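Local atomic coordinates of cysteine protease-like VirA (Shigella flexneri, PDB entry 3EB8), a protein that is a secreted virulence effector needed for bacterial entry into epithelial cells and for spreading, with a proposed alpha-tubulin protease activity that has been disputed. Residues Met255-Glu260 and Pro308-Cys313. Sequence-based numbering, arbitrary orientation.
Sequences MSENIE and PSHITC
The imidazole of His310 lies against Glu257 and Asn258, and its NE2 is hydrogen-bonded to the carbonyl O of Ile254, one residue ahead of Met255, which docks the ring on the turn that carries both side chains. Those two side chains touch different atoms of the ring, CE1 and CD2. Glu257 runs out extended, its CG anti to the backbone N (chi1 150°), and this sends the chain past the ring. Its CG lies 3.4 Å from His310 CE1, and beyond it the carboxylate meets the ring at its edge, OE1 lying 2.9 Å from CE1 near the ring plane. The glutamate chain runs roughly perpendicular to the histidine's, with carboxylate and imidazole planes 51° apart. Asn258 comes from the neighbouring position, its CB set obliquely 3.3 Å from His310 CD2, and the Asn258 and His310 side chains run alongside in opposing senses.

Helix 245-265, which lies within the region assigned to tubulin binding, here rests against strand 300-312 of the mixed sheet; the axes of the two short segments come within 6.9 Å and are inclined at 58°. The CA atoms of Asn258 and Ile311 come within 5.1 Å, and the Asn258 amide reaches to the strand backbone, CG standing 3.9 Å from Ile311 N; which end of that amide carries the nitrogen is doubtful. Farther along the helix, the side chain of Asn261 hydrogen-bonds to Ile311 O. Ile353 of strand 348-356 touches the side chains of both Glu257 and His310, while the backbone of His310 pairs with Gly317 in the adjoining antiparallel strand.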
# COMPACT_ATOMS: atom_id res chain seq x y z
N MET A 255 -0.53 4.25 17.74
CA MET A 255 0.60 3.76 18.51
C MET A 255 0.27 3.72 20.00
O MET A 255 0.76 2.85 20.72
CB MET A 255 1.88 4.55 18.25
CG MET A 255 2.42 4.34 16.84
SD MET A 255 4.02 5.14 16.56
CE MET A 255 3.61 6.86 16.83
N SER A 256 -0.56 4.66 20.47
CA SER A 256 -0.92 4.65 21.90
C SER A 256 -1.71 3.40 22.19
O SER A 256 -1.49 2.75 23.19
CB SER A 256 -1.76 5.87 22.31
OG SER A 256 -1.03 7.07 22.09
N GLU A 257 -2.63 3.06 21.30
CA GLU A 257 -3.41 1.84 21.47
C GLU A 257 -2.52 0.60 21.36
O GLU A 257 -2.69 -0.35 22.10
CB GLU A 257 -4.54 1.79 20.44
CG GLU A 257 -4.95 0.39 20.03
CD GLU A 257 -6.19 0.38 19.14
OE1 GLU A 257 -6.34 -0.56 18.30
OE2 GLU A 257 -7.02 1.32 19.30
N ASN A 258 -1.57 0.62 20.43
CA ASN A 258 -0.62 -0.48 20.35
C ASN A 258 0.11 -0.65 21.69
O ASN A 258 0.19 -1.75 22.23
CB ASN A 258 0.38 -0.27 19.22
CG ASN A 258 1.46 -1.33 19.21
OD1 ASN A 258 2.64 -1.02 19.36
ND2 ASN A 258 1.07 -2.60 19.07
N ILE A 259 0.62 0.45 22.22
CA ILE A 259 1.36 0.42 23.49
C ILE A 259 0.51 -0.07 24.66
O ILE A 259 0.98 -0.86 25.50
CB ILE A 259 1.87 1.80 23.87
CG1 ILE A 259 3.03 2.22 22.99
CG2 ILE A 259 2.29 1.80 25.32
CD1 ILE A 259 3.61 3.53 23.41
N GLU A 260 -0.73 0.40 24.75
CA GLU A 260 -1.61 -0.03 25.84
C GLU A 260 -1.90 -1.53 25.79
O GLU A 260 -1.84 -2.22 26.80
CB GLU A 260 -2.94 0.72 25.81
CG GLU A 260 -3.02 1.92 26.74
CD GLU A 260 -2.53 3.21 26.10
OE1 GLU A 260 -1.34 3.27 25.71
OE2 GLU A 260 -3.33 4.17 26.00
N PRO A 308 3.47 -2.23 9.92
CA PRO A 308 3.97 -2.36 11.29
C PRO A 308 3.05 -3.26 12.10
O PRO A 308 1.85 -3.26 11.88
CB PRO A 308 3.87 -0.93 11.84
CG PRO A 308 2.88 -0.26 10.94
CD PRO A 308 3.17 -0.83 9.60
N SER A 309 3.62 -4.01 13.04
CA SER A 309 2.81 -4.86 13.90
C SER A 309 2.00 -3.99 14.88
O SER A 309 2.44 -2.91 15.26
CB SER A 309 3.70 -5.81 14.68
OG SER A 309 4.42 -5.09 15.65
N HIS A 310 0.83 -4.48 15.28
CA HIS A 310 -0.06 -3.76 16.17
C HIS A 310 -0.74 -4.73 17.14
O HIS A 310 -1.51 -5.59 16.71
CB HIS A 310 -1.14 -3.02 15.37
CG HIS A 310 -1.95 -2.06 16.19
ND1 HIS A 310 -3.24 -2.32 16.60
CD2 HIS A 310 -1.63 -0.85 16.69
CE1 HIS A 310 -3.68 -1.31 17.32
NE2 HIS A 310 -2.73 -0.40 17.38
N ILE A 311 -0.47 -4.60 18.44
CA ILE A 311 -1.09 -5.50 19.39
C ILE A 311 -2.54 -5.10 19.61
O ILE A 311 -2.84 -3.94 19.90
CB ILE A 311 -0.35 -5.55 20.75
CG1 ILE A 311 1.15 -5.76 20.53
CG2 ILE A 311 -0.94 -6.65 21.63
CD1 ILE A 311 1.48 -6.91 19.59
N THR A 312 -3.44 -6.06 19.45
CA THR A 312 -4.85 -5.84 19.69
C THR A 312 -5.25 -6.67 20.90
O THR A 312 -4.41 -7.36 21.48
CB THR A 312 -5.72 -6.31 18.50
OG1 THR A 312 -5.64 -7.74 18.40
CG2 THR A 312 -5.24 -5.66 17.18
N CYS A 313 -6.52 -6.60 21.26
CA CYS A 313 -7.02 -7.37 22.40
C CYS A 313 -7.09 -8.88 22.09
O CYS A 313 -7.45 -9.67 22.96
CB CYS A 313 -8.40 -6.88 22.79
SG CYS A 313 -9.52 -7.07 21.43